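Local coordinates for PR domain zinc finger protein 2 (Homo sapiens, PDB 2QPW) that acts as an S-adenosyl-L-methionine-dependent histone H3 lysine methyltransferase, through the SET-related PR domain to which this chain corresponds, at residues L27-P35 against G44-K55; G54-G62 against I119-T127. One frame throughout, in Å; residues are numbered along the deposited sequence.

Contact 1 of 2, residues L27-P35 against G44-K55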
ATOM      1  N   LEU A  27       0.035   6.600  12.290  1.00 20.48           N
ATOM      2  CA  LEU A  27       0.822   7.155  11.180  1.00 21.01           C
ATOM      3  C   LEU A  27       2.049   7.946  11.700  1.00 20.14           C
ATOM      4  O   LEU A  27       1.969   8.600  12.770  1.00 19.24           O
ATOM      5  CB  LEU A  27      -0.061   8.114  10.340  1.00 22.47           C
ATOM      6  CG  LEU A  27      -1.107   7.651   9.308  1.00 25.83           C
ATOM      7  CD1 LEU A  27      -2.231   6.843   9.939  1.00 28.71           C
ATOM      8  CD2 LEU A  27      -1.672   8.842   8.554  1.00 23.70           C
ATOM      9  N   PRO A  28       3.183   7.898  10.969  1.00 18.72           N
ATOM     10  CA  PRO A  28       4.259   8.825  11.292  1.00 18.55           C
ATOM     11  C   PRO A  28       3.954  10.226  10.720  1.00 18.37           C
ATOM     12  O   PRO A  28       3.043  10.374   9.915  1.00 17.06           O
ATOM     13  CB  PRO A  28       5.470   8.217  10.562  1.00 18.40           C
ATOM     14  CG  PRO A  28       4.837   7.566   9.331  1.00 17.37           C
ATOM     15  CD  PRO A  28       3.555   6.982   9.860  1.00 18.58           C
ATOM     16  N   GLU A  29       4.722  11.224  11.156  1.00 18.18           N
ATOM     17  CA  GLU A  29       4.477  12.620  10.782  1.00 19.61           C
ATOM     18  C   GLU A  29       4.435  12.855   9.263  1.00 18.48           C
ATOM     19  O   GLU A  29       3.612  13.655   8.805  1.00 19.84           O
ATOM     20  CB  GLU A  29       5.542  13.515  11.427  1.00 19.00           C
ATOM     21  CG  GLU A  29       5.277  15.034  11.327  1.00 23.24           C
ATOM     22  CD  GLU A  29       6.329  15.874  12.044  1.00 25.75           C
ATOM     23  OE1 GLU A  29       7.048  15.347  12.923  1.00 34.17           O
ATOM     24  OE2 GLU A  29       6.411  17.086  11.751  1.00 33.73           O
ATOM     25  N   GLU A  30       5.323  12.174   8.518  1.00 18.87           N
ATOM     26  CA  GLU A  30       5.565  12.347   7.046  1.00 19.79           C
ATOM     27  C   GLU A  30       4.376  12.066   6.160  1.00 17.68           C
ATOM     28  O   GLU A  30       4.413  12.404   4.960  1.00 17.41           O
ATOM     29  CB  GLU A  30       6.603  11.297   6.518  1.00 21.01           C
ATOM     30  CG  GLU A  30       7.926  11.276   7.123  1.00 27.16           C
ATOM     31  CD  GLU A  30       7.949  10.407   8.343  1.00 28.95           C
ATOM     32  OE1 GLU A  30       8.386   9.248   8.236  1.00 36.44           O
ATOM     33  OE2 GLU A  30       7.500  10.856   9.391  1.00 29.83           O
ATOM     34  N   VAL A  31       3.372  11.361   6.697  1.00 16.52           N
ATOM     35  CA  VAL A  31       2.214  10.953   5.889  1.00 16.89           C
ATOM     36  C   VAL A  31       0.855  11.273   6.529  1.00 17.17           C
ATOM     37  O   VAL A  31       0.761  11.472   7.772  1.00 17.31           O
ATOM     38  CB  VAL A  31       2.265   9.398   5.519  1.00 15.85           C
ATOM     39  CG1 VAL A  31       3.611   9.063   4.868  1.00 17.95           C
ATOM     40  CG2 VAL A  31       2.020   8.520   6.753  1.00 17.66           C
ATOM     41  N   ARG A  32      -0.186  11.329   5.691  1.00 17.28           N
ATOM     42  CA  ARG A  32      -1.582  11.473   6.172  1.00 17.75           C
ATOM     43  C   ARG A  32      -2.505  10.645   5.290  1.00 17.92           C
ATOM     44  O   ARG A  32      -2.169  10.366   4.124  1.00 17.90           O
ATOM     45  CB  ARG A  32      -2.035  12.955   6.123  1.00 18.54           C
ATOM     46  CG  ARG A  32      -2.244  13.523   4.712  1.00 19.63           C
ATOM     47  CD  ARG A  32      -2.995  14.888   4.764  1.00 22.48           C
ATOM     48  NE  ARG A  32      -2.165  15.914   5.412  1.00 30.32           N
ATOM     49  CZ  ARG A  32      -2.352  16.374   6.654  1.00 33.76           C
ATOM     50  NH1 ARG A  32      -3.359  15.925   7.410  1.00 34.83           N
ATOM     51  NH2 ARG A  32      -1.534  17.292   7.144  1.00 33.04           N
ATOM     52  N   LEU A  33      -3.669  10.266   5.826  1.00 18.22           N
ATOM     53  CA  LEU A  33      -4.720   9.595   5.019  1.00 19.09           C
ATOM     54  C   LEU A  33      -5.691  10.611   4.410  1.00 20.15           C
ATOM     55  O   LEU A  33      -6.120  11.560   5.103  1.00 20.45           O
ATOM     56  CB  LEU A  33      -5.507   8.591   5.892  1.00 20.13           C
ATOM     57  CG  LEU A  33      -4.692   7.469   6.557  1.00 21.48           C
ATOM     58  CD1 LEU A  33      -5.668   6.451   7.144  1.00 24.67           C
ATOM     59  CD2 LEU A  33      -3.773   6.768   5.557  1.00 24.26           C
ATOM     60  N   PHE A  34      -6.049  10.421   3.135  1.00 19.29           N
ATOM     61  CA  PHE A  34      -6.893  11.368   2.411  1.00 20.27           C
ATOM     62  C   PHE A  34      -7.353  10.673   1.143  1.00 19.71           C
ATOM     63  O   PHE A  34      -6.608   9.838   0.616  1.00 19.61           O
ATOM     64  CB  PHE A  34      -6.099  12.666   2.067  1.00 20.61           C
ATOM     65  CG  PHE A  34      -6.985  13.849   1.765  1.00 24.10           C
ATOM     66  CD1 PHE A  34      -7.698  14.475   2.781  1.00 26.13           C
ATOM     67  CD2 PHE A  34      -7.161  14.275   0.457  1.00 29.24           C
ATOM     68  CE1 PHE A  34      -8.552  15.526   2.503  1.00 29.05           C
ATOM     69  CE2 PHE A  34      -8.007  15.351   0.168  1.00 30.21           C
ATOM     70  CZ  PHE A  34      -8.704  15.960   1.195  1.00 28.99           C
ATOM     71  N   PRO A  35      -8.592  10.975   0.640  1.00 19.69           N
ATOM     72  CA  PRO A  35      -9.018  10.321  -0.622  1.00 18.58           C
ATOM     73  C   PRO A  35      -7.927  10.212  -1.724  1.00 18.90           C
ATOM     74  O   PRO A  35      -7.183  11.187  -1.965  1.00 18.94           O
ATOM     75  CB  PRO A  35     -10.206  11.200  -1.071  1.00 19.47           C
ATOM     76  CG  PRO A  35     -10.824  11.626   0.211  1.00 20.20           C
ATOM     77  CD  PRO A  35      -9.666  11.834   1.193  1.00 20.30           C
ATOM     78  N   GLY A  44      -6.453   6.969   0.260  1.00 16.15           N
ATOM     79  CA  GLY A  44      -5.032   6.775  -0.091  1.00 14.84           C
ATOM     80  C   GLY A  44      -4.122   7.480   0.937  1.00 15.00           C
ATOM     81  O   GLY A  44      -4.595   7.924   1.986  1.00 15.40           O
ATOM     82  N   VAL A  45      -2.804   7.496   0.664  1.00 13.98           N
ATOM     83  CA  VAL A  45      -1.789   8.027   1.585  1.00 14.82           C
ATOM     84  C   VAL A  45      -0.985   9.097   0.850  1.00 15.08           C
ATOM     85  O   VAL A  45      -0.593   8.885  -0.296  1.00 14.76           O
ATOM     86  CB  VAL A  45      -0.803   6.902   2.047  1.00 14.50           C
ATOM     87  CG1 VAL A  45       0.153   7.409   3.104  1.00 15.71           C
ATOM     88  CG2 VAL A  45      -1.616   5.665   2.581  1.00 15.09           C
ATOM     89  N   TRP A  46      -0.745  10.220   1.532  1.00 14.93           N
ATOM     90  CA  TRP A  46      -0.106  11.418   0.936  1.00 16.04           C
ATOM     91  C   TRP A  46       1.034  11.942   1.784  1.00 16.23           C
ATOM     92  O   TRP A  46       0.974  11.898   3.012  1.00 17.76           O
ATOM     93  CB  TRP A  46      -1.127  12.561   0.755  1.00 17.14           C
ATOM     94  CG  TRP A  46      -2.271  12.223  -0.150  1.00 15.83           C
ATOM     95  CD1 TRP A  46      -3.336  11.451   0.154  1.00 16.71           C
ATOM     96  CD2 TRP A  46      -2.477  12.688  -1.496  1.00 17.86           C
ATOM     97  NE1 TRP A  46      -4.204  11.369  -0.922  1.00 18.49           N
ATOM     98  CE2 TRP A  46      -3.695  12.116  -1.952  1.00 19.12           C
ATOM     99  CE3 TRP A  46      -1.731  13.494  -2.376  1.00 18.25           C
ATOM    100  CZ2 TRP A  46      -4.218  12.351  -3.261  1.00 19.96           C
ATOM    101  CZ3 TRP A  46      -2.250  13.744  -3.688  1.00 17.59           C
ATOM    102  CH2 TRP A  46      -3.475  13.143  -4.110  1.00 19.17           C
ATOM    103  N   ALA A  47       2.074  12.457   1.149  1.00 14.96           N
ATOM    104  CA  ALA A  47       3.207  13.038   1.913  1.00 15.18           C
ATOM    105  C   ALA A  47       2.795  14.400   2.474  1.00 15.96           C
ATOM    106  O   ALA A  47       2.075  15.160   1.796  1.00 16.84           O
ATOM    107  CB  ALA A  47       4.422  13.189   1.005  1.00 15.22           C
ATOM    108  N   THR A  48       3.215  14.678   3.708  1.00 17.60           N
ATOM    109  CA  THR A  48       2.906  15.982   4.357  1.00 18.66           C
ATOM    110  C   THR A  48       4.113  16.926   4.347  1.00 18.99           C
ATOM    111  O   THR A  48       4.000  18.145   4.674  1.00 20.04           O
ATOM    112  CB  THR A  48       2.489  15.795   5.842  1.00 17.13           C
ATOM    113  OG1 THR A  48       3.588  15.237   6.569  1.00 20.70           O
ATOM    114  CG2 THR A  48       1.228  14.927   5.980  1.00 17.92           C
ATOM    115  N   LYS A  49       5.268  16.368   4.019  1.00 20.10           N
ATOM    116  CA  LYS A  49       6.555  17.068   4.056  1.00 21.98           C
ATOM    117  C   LYS A  49       7.543  16.290   3.169  1.00 21.81           C
ATOM    118  O   LYS A  49       7.224  15.164   2.747  1.00 20.97           O
ATOM    119  CB  LYS A  49       7.045  17.144   5.507  1.00 22.32           C
ATOM    120  CG  LYS A  49       7.448  15.847   6.172  1.00 24.00           C
ATOM    121  CD  LYS A  49       7.771  16.081   7.674  1.00 27.00           C
ATOM    122  CE  LYS A  49       9.184  16.625   7.826  1.00 33.92           C
ATOM    123  NZ  LYS A  49       9.728  16.652   9.227  1.00 37.88           N
ATOM    124  N   PRO A  50       8.720  16.876   2.851  1.00 21.07           N
ATOM    125  CA  PRO A  50       9.673  16.134   1.985  1.00 20.95           C
ATOM    126  C   PRO A  50      10.113  14.799   2.607  1.00 20.61           C
ATOM    127  O   PRO A  50      10.440  14.737   3.813  1.00 21.62           O
ATOM    128  CB  PRO A  50      10.886  17.089   1.878  1.00 21.76           C
ATOM    129  CG  PRO A  50      10.321  18.446   2.169  1.00 22.64           C
ATOM    130  CD  PRO A  50       9.233  18.219   3.209  1.00 21.68           C
ATOM    131  N   ILE A  51      10.104  13.751   1.786  1.00 20.50           N
ATOM    132  CA  ILE A  51      10.556  12.395   2.210  1.00 19.03           C
ATOM    133  C   ILE A  51      11.773  12.049   1.332  1.00 20.20           C
ATOM    134  O   ILE A  51      11.681  12.087   0.106  1.00 19.85           O
ATOM    135  CB  ILE A  51       9.417  11.314   2.038  1.00 19.54           C
ATOM    136  CG1 ILE A  51       8.110  11.744   2.758  1.00 17.21           C
ATOM    137  CG2 ILE A  51       9.902   9.923   2.593  1.00 18.92           C
ATOM    138  CD1 ILE A  51       6.896  10.782   2.573  1.00 16.92           C
ATOM    139  N   LEU A  52      12.905  11.734   1.969  1.00 21.08           N
ATOM    140  CA  LEU A  52      14.136  11.335   1.276  1.00 21.34           C
ATOM    141  C   LEU A  52      14.035   9.982   0.546  1.00 21.16           C
ATOM    142  O   LEU A  52      13.264   9.097   0.941  1.00 20.31           O
ATOM    143  CB  LEU A  52      15.283  11.232   2.287  1.00 22.17           C
ATOM    144  CG  LEU A  52      15.512  12.379   3.299  1.00 25.75           C
ATOM    145  CD1 LEU A  52      16.768  12.137   4.178  1.00 26.68           C
ATOM    146  CD2 LEU A  52      15.616  13.657   2.556  1.00 29.10           C
ATOM    147  N   LYS A  53      14.819   9.823  -0.510  1.00 21.05           N
ATOM    148  CA  LYS A  53      14.968   8.519  -1.155  1.00 21.99           C
ATOM    149  C   LYS A  53      15.530   7.530  -0.132  1.00 21.88           C
ATOM    150  O   LYS A  53      16.406   7.882   0.681  1.00 22.39           O
ATOM    151  CB  LYS A  53      15.901   8.645  -2.363  1.00 23.30           C
ATOM    152  CG  LYS A  53      16.087   7.384  -3.197  1.00 22.88           C
ATOM    153  CD  LYS A  53      17.043   7.676  -4.387  1.00 24.99           C
ATOM    154  CE  LYS A  53      17.280   6.379  -5.183  1.00 29.83           C
ATOM    155  NZ  LYS A  53      18.332   6.550  -6.221  1.00 33.56           N
ATOM    156  N   GLY A  54      15.063   6.281  -0.168  1.00 21.82           N
ATOM    157  CA  GLY A  54      15.499   5.281   0.813  1.00 21.79           C
ATOM    158  C   GLY A  54      14.785   5.188   2.168  1.00 21.15           C
ATOM    159  O   GLY A  54      15.100   4.293   2.969  1.00 23.16           O
ATOM    160  N   LYS A  55      13.811   6.051   2.435  1.00 21.24           N
ATOM    161  CA  LYS A  55      13.033   5.990   3.677  1.00 20.48           C
ATOM    162  C   LYS A  55      12.149   4.716   3.713  1.00 19.30           C
ATOM    163  O   LYS A  55      11.435   4.450   2.744  1.00 19.01           O
ATOM    164  CB  LYS A  55      12.174   7.256   3.831  1.00 21.61           C
ATOM    165  CG  LYS A  55      11.196   7.285   5.031  1.00 21.87           C
ATOM    166  CD  LYS A  55      11.929   7.308   6.420  1.00 26.64           C
ATOM    167  CE  LYS A  55      10.896   7.329   7.566  1.00 25.54           C
ATOM    168  NZ  LYS A  55      11.540   7.324   8.929  1.00 27.76           N
TER
HETATM  169  O   HOH W   1       8.747   7.444   9.841  1.00 41.78           O
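Arg-32 and Trp-46 exchange two backbone hydrogen bonds, as do Phe-34 and Gly-44, and so zip strands 31-35 and 43-47 into an antiparallel hairpin. The ladder runs one step past the strand through Thr-48 N to Glu-30 O (2.9 Å), and Thr-48 OG1 adds a bond to Glu-29 O (2.7 Å). The Trp-46 indole, with CG beside its own backbone N (chi1 -61°), turns its edge to the end of strand 31-35. There NE1 donates to Phe-34 O (3.2 Å), which lies in the indole plane, and weakly to Pro-35 O. Phe-34 O thus takes two donors, Gly-44 N and Trp-46 NE1, from opposite faces of its carbonyl plane. The Phe-34 ring points its edge at the indole face in a T-shaped pair, planes at 79°. On the other side of the hairpin Val-45 fits between Val-31 and Leu-33, its CG2 3.8 Å from Leu-33 CD2. Farther along the chain, Glu-30 OE1 and Lys-55 NZ form a long, weak salt bridge (3.8 Å). Beside the hairpin runs the segment leading into strand 138-139: Val-45 bonds through its backbone to Leu-137, and Ala-47 to Gly-134 and Glu-135, while Val-45 also touches Val-103.

Contact 2 of 2, residues G54-G62 against I119-T127; sequences GKKFGPFVG and INRAIYYKT
The Tyr-124 ring is sandwiched between Pro-59 and Ile-119. Pro-59 CB sits over one face in a CH-pi contact, 4.1 Å from the ring centroid and 24° off the normal, while Ile-119 CD1 lies over the opposite face, toward the rim. Pro-59, which follows a cis peptide bond, runs alongside the tyrosine, and Pro-59 CB also meets Ala-122 CB (3.8 Å). The aliphatic part of Lys-56 reaches the same group: CG approaches Tyr-124 CD1, and CD touches Ile-119 CD1 (3.7 Å). Phe-60, its CG anti to the backbone N (chi1 -177°), brings CD1 to within 3.7 Å of Tyr-125 OH; that hydroxyl is hydrogen-bonded to Trp-77 NE1, and Trp-77 also meets Phe-60 edge-to-face. The backbones pair antiparallel, with two bonds between Phe-57 and Tyr-125. Beyond the cis proline, Phe-60 N takes up the pairing again with a bond to Ile-123 O (2.8 Å), and a water joins Phe-60 O to Ile-123 N. At the other end Thr-127 N bonds to Lys-55 O, Gly-54 N bonds to Thr-127 O (3.1 Å), and Thr-127 OG1 is hydrogen-bonded to Leu-52 O. Strand 56-57 is an edge strand of its mixed sheet; strand 122-127 lies between it and strand 104-119, where Leu-117 and Phe-115 pair with Tyr-124 and Lys-126, and Ile-123 packs against strand 76-81.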
ATOM      1  N   GLY A  54      15.063   6.281  -0.168  1.00 21.82           N
ATOM      2  CA  GLY A  54      15.499   5.281   0.813  1.00 21.79           C
ATOM      3  C   GLY A  54      14.785   5.188   2.168  1.00 21.15           C
ATOM      4  O   GLY A  54      15.100   4.293   2.969  1.00 23.16           O
ATOM      5  N   LYS A  55      13.811   6.051   2.435  1.00 21.24           N
ATOM      6  CA  LYS A  55      13.033   5.990   3.677  1.00 20.48           C
ATOM      7  C   LYS A  55      12.149   4.716   3.713  1.00 19.30           C
ATOM      8  O   LYS A  55      11.435   4.450   2.744  1.00 19.01           O
ATOM      9  CB  LYS A  55      12.174   7.256   3.831  1.00 21.61           C
ATOM     10  CG  LYS A  55      11.196   7.285   5.031  1.00 21.87           C
ATOM     11  CD  LYS A  55      11.929   7.308   6.420  1.00 26.64           C
ATOM     12  CE  LYS A  55      10.896   7.329   7.566  1.00 25.54           C
ATOM     13  NZ  LYS A  55      11.540   7.324   8.929  1.00 27.76           N
ATOM     14  N   LYS A  56      12.203   3.974   4.830  1.00 19.10           N
ATOM     15  CA  LYS A  56      11.457   2.704   5.033  1.00 18.97           C
ATOM     16  C   LYS A  56      10.207   2.874   5.903  1.00 18.64           C
ATOM     17  O   LYS A  56      10.255   3.504   6.966  1.00 19.06           O
ATOM     18  CB  LYS A  56      12.382   1.702   5.731  1.00 19.87           C
ATOM     19  CG  LYS A  56      11.839   0.312   5.902  1.00 23.90           C
ATOM     20  CD  LYS A  56      12.966  -0.613   6.364  1.00 32.07           C
ATOM     21  CE  LYS A  56      13.618  -0.187   7.677  1.00 35.72           C
ATOM     22  NZ  LYS A  56      12.811  -0.553   8.864  1.00 38.86           N
ATOM     23  N   PHE A  57       9.100   2.294   5.472  1.00 16.63           N
ATOM     24  CA  PHE A  57       7.858   2.286   6.261  1.00 16.02           C
ATOM     25  C   PHE A  57       7.406   0.845   6.458  1.00 16.48           C
ATOM     26  O   PHE A  57       7.637   0.011   5.581  1.00 15.74           O
ATOM     27  CB  PHE A  57       6.771   3.009   5.502  1.00 16.32           C
ATOM     28  CG  PHE A  57       7.084   4.470   5.227  1.00 17.60           C
ATOM     29  CD1 PHE A  57       7.374   4.899   3.931  1.00 18.40           C
ATOM     30  CD2 PHE A  57       7.044   5.398   6.258  1.00 20.98           C
ATOM     31  CE1 PHE A  57       7.633   6.266   3.658  1.00 20.68           C
ATOM     32  CE2 PHE A  57       7.327   6.742   6.019  1.00 19.46           C
ATOM     33  CZ  PHE A  57       7.616   7.179   4.715  1.00 17.12           C
ATOM     34  N   GLY A  58       6.734   0.570   7.574  1.00 16.17           N
ATOM     35  CA  GLY A  58       6.214  -0.777   7.826  1.00 15.01           C
ATOM     36  C   GLY A  58       6.510  -1.294   9.248  1.00 16.61           C
ATOM     37  O   GLY A  58       6.965  -0.532  10.110  1.00 16.35           O
ATOM     38  N   PRO A  59       6.265  -2.588   9.501  1.00 15.78           N
ATOM     39  CA  PRO A  59       5.887  -3.577   8.485  1.00 16.07           C
ATOM     40  C   PRO A  59       4.420  -3.514   8.063  1.00 15.27           C
ATOM     41  O   PRO A  59       3.548  -3.146   8.871  1.00 15.44           O
ATOM     42  CB  PRO A  59       6.109  -4.911   9.207  1.00 16.34           C
ATOM     43  CG  PRO A  59       5.900  -4.573  10.681  1.00 16.60           C
ATOM     44  CD  PRO A  59       6.402  -3.177  10.846  1.00 16.24           C
ATOM     45  N   PHE A  60       4.145  -3.968   6.838  1.00 15.00           N
ATOM     46  CA  PHE A  60       2.766  -4.305   6.411  1.00 15.65           C
ATOM     47  C   PHE A  60       2.304  -5.528   7.199  1.00 15.83           C
ATOM     48  O   PHE A  60       3.008  -6.540   7.220  1.00 15.69           O
ATOM     49  CB  PHE A  60       2.761  -4.575   4.874  1.00 15.07           C
ATOM     50  CG  PHE A  60       1.392  -4.864   4.265  1.00 15.08           C
ATOM     51  CD1 PHE A  60       0.748  -3.893   3.490  1.00 17.05           C
ATOM     52  CD2 PHE A  60       0.782  -6.123   4.402  1.00 14.56           C
ATOM     53  CE1 PHE A  60      -0.513  -4.150   2.896  1.00 14.93           C
ATOM     54  CE2 PHE A  60      -0.475  -6.403   3.805  1.00 15.88           C
ATOM     55  CZ  PHE A  60      -1.130  -5.395   3.071  1.00 15.80           C
ATOM     56  N   VAL A  61       1.116  -5.472   7.823  1.00 15.71           N
ATOM     57  CA  VAL A  61       0.571  -6.668   8.540  1.00 16.45           C
ATOM     58  C   VAL A  61      -0.839  -7.069   8.067  1.00 16.07           C
ATOM     59  O   VAL A  61      -1.547  -6.271   7.455  1.00 15.36           O
ATOM     60  CB  VAL A  61       0.598  -6.533  10.114  1.00 17.85           C
ATOM     61  CG1 VAL A  61       2.018  -6.094  10.607  1.00 19.28           C
ATOM     62  CG2 VAL A  61      -0.495  -5.560  10.609  1.00 18.41           C
ATOM     63  N   GLY A  62      -1.204  -8.321   8.316  1.00 15.65           N
ATOM     64  CA  GLY A  62      -2.507  -8.848   7.851  1.00 15.71           C
ATOM     65  C   GLY A  62      -2.664 -10.290   8.319  1.00 16.81           C
ATOM     66  O   GLY A  62      -1.714 -10.856   8.848  1.00 16.08           O
ATOM     67  N   ILE A 119      11.953  -8.014   5.169  1.00 19.73           N
ATOM     68  CA  ILE A 119      12.899  -8.055   6.308  1.00 20.88           C
ATOM     69  C   ILE A 119      12.226  -8.794   7.472  1.00 20.39           C
ATOM     70  O   ILE A 119      11.080  -8.460   7.855  1.00 19.14           O
ATOM     71  CB  ILE A 119      13.251  -6.629   6.847  1.00 21.12           C
ATOM     72  CG1 ILE A 119      13.684  -5.680   5.712  1.00 20.98           C
ATOM     73  CG2 ILE A 119      14.352  -6.728   7.921  1.00 22.87           C
ATOM     74  CD1 ILE A 119      13.731  -4.224   6.129  1.00 23.47           C
ATOM     75  N   ASN A 120      12.930  -9.775   8.053  1.00 21.74           N
ATOM     76  CA  ASN A 120      12.344 -10.639   9.094  1.00 22.31           C
ATOM     77  C   ASN A 120      10.938 -11.189   8.774  1.00 20.32           C
ATOM     78  O   ASN A 120      10.017 -11.187   9.624  1.00 18.97           O
ATOM     79  CB  ASN A 120      12.355  -9.929  10.452  1.00 23.44           C
ATOM     80  CG  ASN A 120      13.746  -9.452  10.844  1.00 27.08           C
ATOM     81  OD1 ASN A 120      14.748 -10.109  10.534  1.00 30.10           O
ATOM     82  ND2 ASN A 120      13.815  -8.281  11.477  1.00 31.01           N
ATOM     83  N   ARG A 121      10.787 -11.695   7.546  1.00 18.87           N
ATOM     84  CA  ARG A 121       9.543 -12.308   7.091  1.00 17.96           C
ATOM     85  C   ARG A 121       8.334 -11.377   7.153  1.00 16.98           C
ATOM     86  O   ARG A 121       7.202 -11.822   7.427  1.00 16.85           O
ATOM     87  CB  ARG A 121       9.260 -13.662   7.776  1.00 18.80           C
ATOM     88  CG  ARG A 121      10.486 -14.570   7.775  1.00 19.55           C
ATOM     89  CD  ARG A 121      10.156 -16.059   7.932  1.00 23.30           C
ATOM     90  NE  ARG A 121      11.397 -16.826   8.038  1.00 28.32           N
ATOM     91  CZ  ARG A 121      12.138 -17.245   7.003  1.00 30.47           C
ATOM     92  NH1 ARG A 121      13.250 -17.937   7.241  1.00 34.99           N
ATOM     93  NH2 ARG A 121      11.772 -17.021   5.742  1.00 31.46           N
ATOM     94  N   ALA A 122       8.583 -10.095   6.900  1.00 16.16           N
ATOM     95  CA  ALA A 122       7.500  -9.108   6.691  1.00 17.27           C
ATOM     96  C   ALA A 122       7.826  -8.154   5.546  1.00 16.92           C
ATOM     97  O   ALA A 122       8.993  -7.826   5.315  1.00 16.71           O
ATOM     98  CB  ALA A 122       7.233  -8.302   7.984  1.00 17.41           C
ATOM     99  N   ILE A 123       6.784  -7.650   4.888  1.00 16.25           N
ATOM    100  CA  ILE A 123       6.952  -6.654   3.822  1.00 15.82           C
ATOM    101  C   ILE A 123       7.059  -5.227   4.378  1.00 15.79           C
ATOM    102  O   ILE A 123       6.213  -4.818   5.172  1.00 15.79           O
ATOM    103  CB  ILE A 123       5.782  -6.771   2.806  1.00 16.07           C
ATOM    104  CG1 ILE A 123       5.790  -8.175   2.173  1.00 16.32           C
ATOM    105  CG2 ILE A 123       5.835  -5.666   1.732  1.00 17.98           C
ATOM    106  CD1 ILE A 123       7.016  -8.485   1.297  1.00 19.50           C
ATOM    107  N   TYR A 124       8.090  -4.493   3.956  1.00 14.95           N
ATOM    108  CA  TYR A 124       8.207  -3.046   4.212  1.00 14.80           C
ATOM    109  C   TYR A 124       8.158  -2.330   2.852  1.00 15.46           C
ATOM    110  O   TYR A 124       8.436  -2.947   1.810  1.00 15.93           O
ATOM    111  CB  TYR A 124       9.547  -2.739   4.896  1.00 15.91           C
ATOM    112  CG  TYR A 124       9.635  -3.255   6.321  1.00 16.49           C
ATOM    113  CD1 TYR A 124       9.560  -2.374   7.416  1.00 20.54           C
ATOM    114  CD2 TYR A 124       9.785  -4.625   6.580  1.00 16.71           C
ATOM    115  CE1 TYR A 124       9.637  -2.874   8.752  1.00 19.82           C
ATOM    116  CE2 TYR A 124       9.873  -5.116   7.889  1.00 19.59           C
ATOM    117  CZ  TYR A 124       9.793  -4.225   8.971  1.00 20.70           C
ATOM    118  OH  TYR A 124       9.881  -4.712  10.296  1.00 20.55           O
ATOM    119  N   TYR A 125       7.848  -1.035   2.864  1.00 14.21           N
ATOM    120  CA  TYR A 125       7.822  -0.217   1.637  1.00 14.49           C
ATOM    121  C   TYR A 125       8.986   0.774   1.753  1.00 15.49           C
ATOM    122  O   TYR A 125       9.165   1.400   2.827  1.00 16.94           O
ATOM    123  CB  TYR A 125       6.509   0.577   1.535  1.00 14.57           C
ATOM    124  CG  TYR A 125       5.233  -0.216   1.234  1.00 13.87           C
ATOM    125  CD1 TYR A 125       5.276  -1.579   0.856  1.00 12.27           C
ATOM    126  CD2 TYR A 125       3.987   0.401   1.302  1.00 14.64           C
ATOM    127  CE1 TYR A 125       4.090  -2.282   0.539  1.00 12.13           C
ATOM    128  CE2 TYR A 125       2.808  -0.285   0.988  1.00 13.98           C
ATOM    129  CZ  TYR A 125       2.877  -1.632   0.616  1.00 14.62           C
ATOM    130  OH  TYR A 125       1.702  -2.282   0.298  1.00 15.84           O
ATOM    131  N   LYS A 126       9.782   0.906   0.692  1.00 16.65           N
ATOM    132  CA  LYS A 126      10.926   1.833   0.688  1.00 18.57           C
ATOM    133  C   LYS A 126      10.723   2.845  -0.442  1.00 18.22           C
ATOM    134  O   LYS A 126      10.192   2.480  -1.500  1.00 16.67           O
ATOM    135  CB  LYS A 126      12.228   1.066   0.504  1.00 19.30           C
ATOM    136  CG  LYS A 126      13.469   1.930   0.674  1.00 23.89           C
ATOM    137  CD  LYS A 126      14.768   1.135   0.607  1.00 25.21           C
ATOM    138  CE  LYS A 126      15.297   0.790   1.962  1.00 33.37           C
ATOM    139  NZ  LYS A 126      16.668   0.191   1.791  1.00 37.89           N
ATOM    140  N   THR A 127      11.112   4.103  -0.224  1.00 17.37           N
ATOM    141  CA  THR A 127      10.950   5.118  -1.288  1.00 18.06           C
ATOM    142  C   THR A 127      12.014   4.948  -2.389  1.00 19.06           C
ATOM    143  O   THR A 127      13.233   4.815  -2.123  1.00 18.90           O
ATOM    144  CB  THR A 127      10.955   6.588  -0.763  1.00 18.51           C
ATOM    145  OG1 THR A 127      12.204   6.849  -0.125  1.00 18.59           O
ATOM    146  CG2 THR A 127       9.799   6.843   0.264  1.00 19.58           C
TER
HETATM  147  O   HOH W   2       4.145  -8.586   5.674  1.00 22.94           O

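In the fold
From the N terminus, the chain first closes the short loop between 31-35 and 43-47, making the hairpin of contact 1. It then follows the turn at 52-55 directly into contact 2, so the two stand in series and share Gly-54 and Lys-55. Contact 2 closes a much longer excursion, 56 residues that include strands 63-65, 76-81, 85-90 and most of 104-119, and brings 122-127 back beside 54-62. The contacts neither nest nor cross, but they touch: Ile-51 packs on Thr-127, and Phe-57 against Glu-30. Together they tie the N-terminal hairpin to the mixed sheet within the SET-related PR domain.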